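Local coordinates for putative aldehyde dehydrogenase (Burkholderia cenocepacia, PDB 4YWE), which probably oxidises aldehydes with NAD or NADP as electron acceptor, as other members of the aldehyde dehydrogenase family do, at residues A12-A17 / I209-G214; K260-V265 / L417-W422; R295-R300 / A408-T413. One frame throughout, in Å; residues are numbered along the deposited sequence.

Interaction 1: A12-A17 / I209-G214; sequences AKHFIA and IVTGYG
Phe15 and Ile209 form an antiparallel hydrogen-bonded pair, a single bridge between the N-terminal strand 14-16 and the end of strand 207-209. Phe15 N donates to Ile209 O at 2.9 Å, and Ile209 N returns a bond to Phe15 O at 3.0 Å. One residue before Phe15, the imidazole of His14 takes a weak, bent bond at ND1 from Thr211 N, two residues past Ile209 (3.2 Å, 130° at the hydrogen). A chi1 of -59° sets CG of His14 across from its carbonyl carbon, which brings the ring alongside Val210. There Val210 CG1 sits over one ring face in a CH-pi contact, 3.8 Å from the centroid and displaced toward the rim, while Thr211 O meets the ring edge at CE1, 3.1 Å away. A water donates to both Lys13 O and Thr211 OG1, and that hydroxyl is also bonded to Ala44 O. Farther out the packing thins to Phe15 CB against Ile209 CB at 4.1 Å and Ile16 CD1 near Val210 CG2. The loop into helix 214-223, with Gly212 and Gly214, resembles a Rossmann-type strand-turn-helix, consistent with the family's cofactor-binding domain. The buried seam ties the N-terminal hairpin, strands 14-16 and 19-21, to this loop; helix 188-200 packs on Phe15 and Ile209, and helix 48-63 on Val210.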
loop_
_atom_site.group_PDB
_atom_site.type_symbol
_atom_site.label_atom_id
_atom_site.label_comp_id
_atom_site.label_asym_id
_atom_site.label_seq_id
_atom_site.Cartn_x
_atom_site.Cartn_y
_atom_site.Cartn_z
ATOM N N ALA A 12 9.893 30.758 32.646
ATOM C CA ALA A 12 9.492 31.725 31.633
ATOM C C ALA A 12 10.558 31.851 30.550
ATOM O O ALA A 12 11.029 32.950 30.251
ATOM C CB ALA A 12 9.218 33.080 32.269
ATOM N N LYS A 13 10.940 30.718 29.968
ATOM C CA LYS A 13 11.959 30.699 28.925
ATOM C C LYS A 13 11.526 29.839 27.742
ATOM O O LYS A 13 10.637 28.995 27.866
ATOM C CB LYS A 13 13.289 30.181 29.480
ATOM C CG LYS A 13 13.828 30.964 30.665
ATOM C CD LYS A 13 15.106 30.340 31.203
ATOM C CE LYS A 13 15.545 31.007 32.499
ATOM N NZ LYS A 13 16.806 30.418 33.030
ATOM N N HIS A 14 12.159 30.062 26.594
ATOM C CA HIS A 14 11.951 29.218 25.426
ATOM C C HIS A 14 12.806 27.965 25.546
ATOM O O HIS A 14 13.695 27.895 26.392
ATOM C CB HIS A 14 12.300 29.963 24.135
ATOM C CG HIS A 14 11.497 31.208 23.918
ATOM N ND1 HIS A 14 10.123 31.205 23.860
ATOM C CD2 HIS A 14 11.882 32.493 23.731
ATOM C CE1 HIS A 14 9.691 32.439 23.655
ATOM N NE2 HIS A 14 10.738 33.237 23.571
ATOM N N PHE A 15 12.537 26.977 24.701
ATOM C CA PHE A 15 13.373 25.785 24.646
ATOM C C PHE A 15 14.015 25.677 23.269
ATOM O O PHE A 15 13.444 25.091 22.351
ATOM C CB PHE A 15 12.562 24.530 24.965
ATOM C CG PHE A 15 13.399 23.293 25.124
ATOM C CD1 PHE A 15 14.164 23.102 26.262
ATOM C CD2 PHE A 15 13.419 22.321 24.139
ATOM C CE1 PHE A 15 14.937 21.966 26.415
ATOM C CE2 PHE A 15 14.189 21.181 24.285
ATOM C CZ PHE A 15 14.949 21.004 25.426
ATOM N N ILE A 16 15.202 26.257 23.133
ATOM C CA ILE A 16 15.889 26.315 21.850
ATOM C C ILE A 16 17.230 25.593 21.932
ATOM O O ILE A 16 18.001 25.810 22.868
ATOM C CB ILE A 16 16.081 27.775 21.396
ATOM C CG1 ILE A 16 14.746 28.523 21.422
ATOM C CG2 ILE A 16 16.708 27.827 20.010
ATOM C CD1 ILE A 16 14.858 29.994 21.076
ATOM N N ALA A 17 17.491 24.734 20.949
ATOM C CA ALA A 17 18.748 23.991 20.852
ATOM C C ALA A 17 19.039 23.171 22.109
ATOM O O ALA A 17 20.187 23.067 22.541
ATOM C CB ALA A 17 19.907 24.942 20.563
ATOM N N ILE A 209 10.693 24.867 21.273
ATOM C CA ILE A 209 9.448 25.467 21.729
ATOM C C ILE A 209 9.624 26.969 21.913
ATOM O O ILE A 209 10.511 27.412 22.642
ATOM C CB ILE A 209 8.958 24.823 23.039
ATOM C CG1 ILE A 209 9.131 23.302 23.000
ATOM C CG2 ILE A 209 7.509 25.202 23.304
ATOM C CD1 ILE A 209 8.244 22.606 21.996
ATOM N N VAL A 210 8.779 27.750 21.249
ATOM C CA VAL A 210 8.785 29.198 21.424
ATOM C C VAL A 210 7.399 29.668 21.845
ATOM O O VAL A 210 6.474 29.710 21.034
ATOM C CB VAL A 210 9.241 29.922 20.143
ATOM C CG1 VAL A 210 9.174 31.433 20.336
ATOM C CG2 VAL A 210 10.648 29.493 19.763
ATOM N N THR A 211 7.258 30.014 23.120
ATOM C CA THR A 211 5.996 30.533 23.633
ATOM C C THR A 211 5.808 31.976 23.186
ATOM O O THR A 211 6.765 32.632 22.785
ATOM C CB THR A 211 5.930 30.462 25.169
ATOM O OG1 THR A 211 7.028 31.193 25.732
ATOM C CG2 THR A 211 5.995 29.018 25.638
ATOM N N GLY A 212 4.575 32.466 23.250
ATOM C CA GLY A 212 4.288 33.835 22.865
ATOM C C GLY A 212 2.927 34.026 22.228
ATOM O O GLY A 212 2.170 33.070 22.054
ATOM N N TYR A 213 2.613 35.270 21.881
ATOM C CA TYR A 213 1.332 35.589 21.265
ATOM C C TYR A 213 1.290 35.105 19.824
ATOM O O TYR A 213 2.318 35.037 19.151
ATOM C CB TYR A 213 1.064 37.095 21.319
ATOM C CG TYR A 213 0.845 37.637 22.713
ATOM C CD1 TYR A 213 -0.241 37.228 23.475
ATOM C CD2 TYR A 213 1.717 38.568 23.262
ATOM C CE1 TYR A 213 -0.448 37.723 24.749
ATOM C CE2 TYR A 213 1.518 39.070 24.535
ATOM C CZ TYR A 213 0.435 38.644 25.272
ATOM O OH TYR A 213 0.231 39.141 26.540
ATOM N N GLY A 214 0.094 34.767 19.354
ATOM C CA GLY A 214 -0.090 34.338 17.981
ATOM C C GLY A 214 0.273 35.412 16.976
ATOM O O GLY A 214 0.881 35.128 15.945
HETATM O O HOH W 1 7.984 30.079 28.349
#

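Interaction 2: K260-V265 / L417-W422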
loop_
_atom_site.group_PDB
_atom_site.type_symbol
_atom_site.label_atom_id
_atom_site.label_comp_id
_atom_site.label_asym_id
_atom_site.label_seq_id
_atom_site.Cartn_x
_atom_site.Cartn_y
_atom_site.Cartn_z
ATOM N N LYS A 260 -18.851 22.079 13.099
ATOM C CA LYS A 260 -20.204 22.068 13.636
ATOM C C LYS A 260 -20.743 20.649 13.503
ATOM O O LYS A 260 -21.773 20.414 12.870
ATOM C CB LYS A 260 -21.097 23.068 12.898
ATOM C CG LYS A 260 -22.343 23.470 13.666
ATOM C CD LYS A 260 -21.980 24.231 14.932
ATOM C CE LYS A 260 -23.197 24.450 15.813
ATOM N NZ LYS A 260 -22.867 25.249 17.024
ATOM N N SER A 261 -20.023 19.710 14.109
ATOM C CA SER A 261 -20.263 18.283 13.925
ATOM C C SER A 261 -21.616 17.828 14.467
ATOM O O SER A 261 -21.946 18.086 15.623
ATOM C CB SER A 261 -19.142 17.483 14.587
ATOM O OG SER A 261 -17.884 17.831 14.033
ATOM N N PRO A 262 -22.399 17.142 13.620
ATOM C CA PRO A 262 -23.745 16.676 13.957
ATOM C C PRO A 262 -23.813 15.240 14.474
ATOM O O PRO A 262 -23.059 14.369 14.032
ATOM C CB PRO A 262 -24.478 16.789 12.622
ATOM C CG PRO A 262 -23.419 16.451 11.617
ATOM C CD PRO A 262 -22.102 16.949 12.189
ATOM N N GLN A 263 -24.722 15.011 15.416
ATOM C CA GLN A 263 -25.095 13.668 15.837
ATOM C C GLN A 263 -26.443 13.326 15.210
ATOM O O GLN A 263 -27.433 14.017 15.453
ATOM C CB GLN A 263 -25.176 13.572 17.361
ATOM C CG GLN A 263 -23.879 13.886 18.088
ATOM C CD GLN A 263 -23.081 12.642 18.421
ATOM O OE1 GLN A 263 -23.171 11.628 17.731
ATOM N NE2 GLN A 263 -22.299 12.711 19.494
ATOM N N ILE A 264 -26.482 12.273 14.402
ATOM C CA ILE A 264 -27.705 11.900 13.697
ATOM C C ILE A 264 -28.356 10.685 14.351
ATOM O O ILE A 264 -27.798 9.588 14.332
ATOM C CB ILE A 264 -27.424 11.635 12.207
ATOM C CG1 ILE A 264 -26.636 12.795 11.598
ATOM C CG2 ILE A 264 -28.726 11.417 11.450
ATOM C CD1 ILE A 264 -26.126 12.521 10.199
ATOM N N VAL A 265 -29.541 10.885 14.922
ATOM C CA VAL A 265 -30.234 9.819 15.640
ATOM C C VAL A 265 -31.543 9.437 14.954
ATOM O O VAL A 265 -32.398 10.289 14.706
ATOM C CB VAL A 265 -30.502 10.223 17.101
ATOM C CG1 VAL A 265 -31.101 9.053 17.869
ATOM C CG2 VAL A 265 -29.222 10.702 17.766
ATOM N N LEU A 417 -16.207 18.174 9.649
ATOM C CA LEU A 417 -15.069 17.597 10.353
ATOM C C LEU A 417 -15.345 16.165 10.808
ATOM O O LEU A 417 -14.611 15.240 10.455
ATOM C CB LEU A 417 -14.700 18.471 11.555
ATOM C CG LEU A 417 -13.428 18.106 12.320
ATOM C CD1 LEU A 417 -12.234 18.081 11.384
ATOM C CD2 LEU A 417 -13.191 19.086 13.457
ATOM N N VAL A 418 -16.404 15.992 11.593
ATOM C CA VAL A 418 -16.777 14.691 12.140
ATOM C C VAL A 418 -18.300 14.553 12.101
ATOM O O VAL A 418 -19.017 15.547 12.193
ATOM C CB VAL A 418 -16.215 14.514 13.580
ATOM C CG1 VAL A 418 -16.905 13.378 14.323
ATOM C CG2 VAL A 418 -14.708 14.287 13.547
ATOM N N ALA A 419 -18.795 13.330 11.933
ATOM C CA ALA A 419 -20.228 13.079 12.020
ATOM C C ALA A 419 -20.507 11.758 12.732
ATOM O O ALA A 419 -19.782 10.780 12.553
ATOM C CB ALA A 419 -20.854 13.080 10.637
ATOM N N GLY A 420 -21.558 11.743 13.546
ATOM C CA GLY A 420 -21.971 10.538 14.243
ATOM C C GLY A 420 -23.313 10.019 13.763
ATOM O O GLY A 420 -24.256 10.789 13.578
ATOM N N ILE A 421 -23.399 8.707 13.559
ATOM C CA ILE A 421 -24.627 8.077 13.088
ATOM C C ILE A 421 -25.153 7.090 14.123
ATOM O O ILE A 421 -24.449 6.160 14.515
ATOM C CB ILE A 421 -24.409 7.365 11.741
ATOM C CG1 ILE A 421 -23.983 8.363 10.663
ATOM C CG2 ILE A 421 -25.672 6.629 11.321
ATOM C CD1 ILE A 421 -23.644 7.713 9.335
ATOM N N TRP A 422 -26.392 7.289 14.561
ATOM C CA TRP A 422 -27.007 6.378 15.519
ATOM C C TRP A 422 -28.258 5.728 14.936
ATOM O O TRP A 422 -29.311 6.358 14.837
ATOM C CB TRP A 422 -27.344 7.113 16.818
ATOM C CG TRP A 422 -26.138 7.663 17.517
ATOM C CD1 TRP A 422 -25.581 8.896 17.342
ATOM C CD2 TRP A 422 -25.333 6.996 18.495
ATOM N NE1 TRP A 422 -24.481 9.040 18.153
ATOM C CE2 TRP A 422 -24.308 7.884 18.875
ATOM C CE3 TRP A 422 -25.379 5.730 19.091
ATOM C CZ2 TRP A 422 -23.340 7.553 19.817
ATOM C CZ3 TRP A 422 -24.417 5.402 20.032
ATOM C CH2 TRP A 422 -23.412 6.309 20.384
HETATM O O HOH W 2 -18.274 19.860 11.117
#
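This is a parallel pairing of two inner strands of a mixed alpha/beta sheet, probably in the catalytic domain of the aldehyde dehydrogenase fold; strands 261-265 and 418-422 run 4.8 Å apart and only 8° from parallel. Gln263 lies opposite Gly420, Ile264 opposite Ile421 and Val265 opposite Trp422. Ile264 bridges both ways: its N donates to Gly420 O at 2.8 Å and its O accepts from Trp422 N at 2.7 Å, while Gly420 N donates to Pro262 O at 3.1 Å. A side-chain bond backs up this ladder. Gln263 and Trp422 run side by side, and Trp422 NE1 donates to Gln263 OE1 at 2.9 Å. The oxygen lies in the indole plane, but the N-H comes in from above the amide plane, the two planes being 43° apart. The bend of Gln263 at chi2 (-96°) carries OE1 across Gly420, which has no side chain to obstruct it. Val265 CG2 touches Trp422 CD1 at 4.1 Å. At the other end, a water accepts from Lys260 N and Leu417 N, and the Leu417 side chain lies about 5 Å from that of Glu256, a predicted active-site residue. Strands 293-299 and 440-443 flank the pair within the sheet, and helix 271-283 covers Gln263 and Trp422.

Interaction 3: R295-R300 / A408-T413; sequences RVLIER and ALANGT
The C-terminal end of helix 403-410 is fastened here to strand 293-299 by an arginine that binds the last carbonyls of the helix. The guanidinium of Arg295 meets two successive backbone oxygens edge-on, both close to its plane: NH1 donates to Leu409 O at 2.8 Å, and NH2 to Ala410 O at 3.1 Å in an almost straight bond (173°). The first is more bent, and its donor stands well above the Leu409 carbonyl plane. Gly412 N reaches the same oxygen from the opposite face, gripping Leu409 O between two donors. A turn at chi3 (-60°) in the otherwise extended part of the arginine chain swings the planar group up to the helix end. Thr413 comes from the opposite direction and lays CG2 over the centre of one guanidinium face, 3.6 Å from Arg295 CZ, so that a methyl covers the flat cation. The threonine hydroxyl turns elsewhere, to Tyr415 N. The arginine's main outside partner is Lys260 O, in segment 260-265, so NH2 serves both that oxygen and Ala410 O. Two residues along the strand, Leu297 adds apolar packing: its CD1 lies 3.9 Å from Leu409 CB and 4.2 Å from Ala410 CB, the two leucine side chains crossing at a slant. The positive charge of Arg295 probably suits the partly negative C-terminal end of helix 403-410. The setting is a beta-alpha-beta crossover: helix 403-410 joins parallel strands 394-400 and 418-422, and its end packs over strands 293-299 and 261-265, which lie between them.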
loop_
_atom_site.group_PDB
_atom_site.type_symbol
_atom_site.label_atom_id
_atom_site.label_comp_id
_atom_site.label_asym_id
_atom_site.label_seq_id
_atom_site.Cartn_x
_atom_site.Cartn_y
_atom_site.Cartn_z
ATOM N N ARG A 295 -24.299 19.609 17.404
ATOM C CA ARG A 295 -25.619 19.470 16.802
ATOM C C ARG A 295 -26.125 18.046 16.963
ATOM O O ARG A 295 -25.396 17.088 16.706
ATOM C CB ARG A 295 -25.592 19.838 15.316
ATOM C CG ARG A 295 -25.504 21.325 15.023
ATOM C CD ARG A 295 -25.595 21.577 13.525
ATOM N NE ARG A 295 -24.515 20.917 12.796
ATOM C CZ ARG A 295 -24.628 20.433 11.563
ATOM N NH1 ARG A 295 -25.780 20.528 10.912
ATOM N NH2 ARG A 295 -23.589 19.850 10.981
ATOM N N VAL A 296 -27.375 17.906 17.391
ATOM C CA VAL A 296 -28.002 16.594 17.425
ATOM C C VAL A 296 -29.249 16.615 16.543
ATOM O O VAL A 296 -30.184 17.386 16.771
ATOM C CB VAL A 296 -28.320 16.148 18.872
ATOM C CG1 VAL A 296 -29.100 17.217 19.626
ATOM C CG2 VAL A 296 -29.063 14.820 18.868
ATOM N N LEU A 297 -29.234 15.778 15.512
ATOM C CA LEU A 297 -30.344 15.690 14.573
ATOM C C LEU A 297 -31.141 14.425 14.858
ATOM O O LEU A 297 -30.633 13.316 14.700
ATOM C CB LEU A 297 -29.834 15.696 13.131
ATOM C CG LEU A 297 -28.752 16.733 12.813
ATOM C CD1 LEU A 297 -28.261 16.583 11.381
ATOM C CD2 LEU A 297 -29.261 18.145 13.064
ATOM N N ILE A 298 -32.388 14.598 15.284
ATOM C CA ILE A 298 -33.205 13.476 15.727
ATOM C C ILE A 298 -34.399 13.269 14.807
ATOM O O ILE A 298 -35.092 14.223 14.460
ATOM C CB ILE A 298 -33.683 13.686 17.175
ATOM C CG1 ILE A 298 -32.548 14.226 18.044
ATOM C CG2 ILE A 298 -34.238 12.390 17.742
ATOM C CD1 ILE A 298 -33.010 14.777 19.378
ATOM N N GLU A 299 -34.641 12.022 14.416
ATOM C CA GLU A 299 -35.822 11.693 13.628
ATOM C C GLU A 299 -37.070 12.087 14.412
ATOM O O GLU A 299 -37.097 11.979 15.637
ATOM C CB GLU A 299 -35.847 10.205 13.275
ATOM C CG GLU A 299 -36.995 9.800 12.366
ATOM C CD GLU A 299 -36.933 8.340 11.963
ATOM O OE1 GLU A 299 -35.897 7.692 12.226
ATOM O OE2 GLU A 299 -37.921 7.840 11.386
ATOM N N ARG A 300 -38.091 12.554 13.698
ATOM C CA ARG A 300 -39.290 13.116 14.317
ATOM C C ARG A 300 -39.951 12.183 15.331
ATOM O O ARG A 300 -40.440 12.633 16.367
ATOM C CB ARG A 300 -40.307 13.497 13.238
ATOM C CG ARG A 300 -39.842 14.603 12.308
ATOM C CD ARG A 300 -40.992 15.132 11.464
ATOM N NE ARG A 300 -40.606 16.303 10.682
ATOM C CZ ARG A 300 -41.435 16.989 9.901
ATOM N NH1 ARG A 300 -42.705 16.623 9.796
ATOM N NH2 ARG A 300 -40.994 18.042 9.227
ATOM N N ALA A 408 -29.049 16.719 4.283
ATOM C CA ALA A 408 -29.133 18.138 3.956
ATOM C C ALA A 408 -28.791 19.004 5.167
ATOM O O ALA A 408 -28.047 19.977 5.053
ATOM C CB ALA A 408 -30.521 18.479 3.434
ATOM N N LEU A 409 -29.336 18.641 6.323
ATOM C CA LEU A 409 -29.054 19.364 7.558
ATOM C C LEU A 409 -27.593 19.199 7.975
ATOM O O LEU A 409 -26.935 20.169 8.350
ATOM C CB LEU A 409 -29.976 18.888 8.683
ATOM C CG LEU A 409 -31.457 19.253 8.561
ATOM C CD1 LEU A 409 -32.262 18.626 9.688
ATOM C CD2 LEU A 409 -31.630 20.761 8.546
ATOM N N ALA A 410 -27.093 17.968 7.898
ATOM C CA ALA A 410 -25.730 17.658 8.321
ATOM C C ALA A 410 -24.683 18.385 7.479
ATOM O O ALA A 410 -23.719 18.931 8.013
ATOM C CB ALA A 410 -25.493 16.159 8.269
ATOM N N ASN A 411 -24.873 18.391 6.162
ATOM C CA ASN A 411 -23.936 19.052 5.260
ATOM C C ASN A 411 -24.295 20.520 5.045
ATOM O O ASN A 411 -23.687 21.198 4.217
ATOM C CB ASN A 411 -23.890 18.331 3.909
ATOM C CG ASN A 411 -23.473 16.879 4.033
ATOM O OD1 ASN A 411 -22.856 16.480 5.020
ATOM N ND2 ASN A 411 -23.804 16.081 3.024
ATOM N N GLY A 412 -25.275 21.007 5.800
ATOM C CA GLY A 412 -25.817 22.338 5.590
ATOM C C GLY A 412 -25.020 23.503 6.148
ATOM O O GLY A 412 -25.379 24.660 5.932
ATOM N N THR A 413 -23.943 23.208 6.870
ATOM C CA THR A 413 -23.095 24.255 7.432
ATOM C C THR A 413 -21.803 24.351 6.621
ATOM O O THR A 413 -21.507 23.458 5.828
ATOM C CB THR A 413 -22.775 23.987 8.926
ATOM O OG1 THR A 413 -21.712 23.031 9.035
ATOM C CG2 THR A 413 -24.008 23.478 9.656
#

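How the interactions relate
Interaction 1 stands apart: its centre is about 37 Å from that of interaction 2 and about 42 Å from that of interaction 3, on the other side of the chain's centre, and it closes before either of them opens. It secures the N-terminal hairpin to the sheet that contains strand 207-209. Interactions 2 and 3 are neighbours, their centres about 8 Å apart, and both involve the other mixed sheet, where strands 261-265 and 293-299 lie side by side. Both segments of interaction 3 fall between those of interaction 2 in sequence. Together they hold the helix (403-410) and the second strand (418-422) of one crossover to the inner strands it spans, in what is probably the catalytic domain.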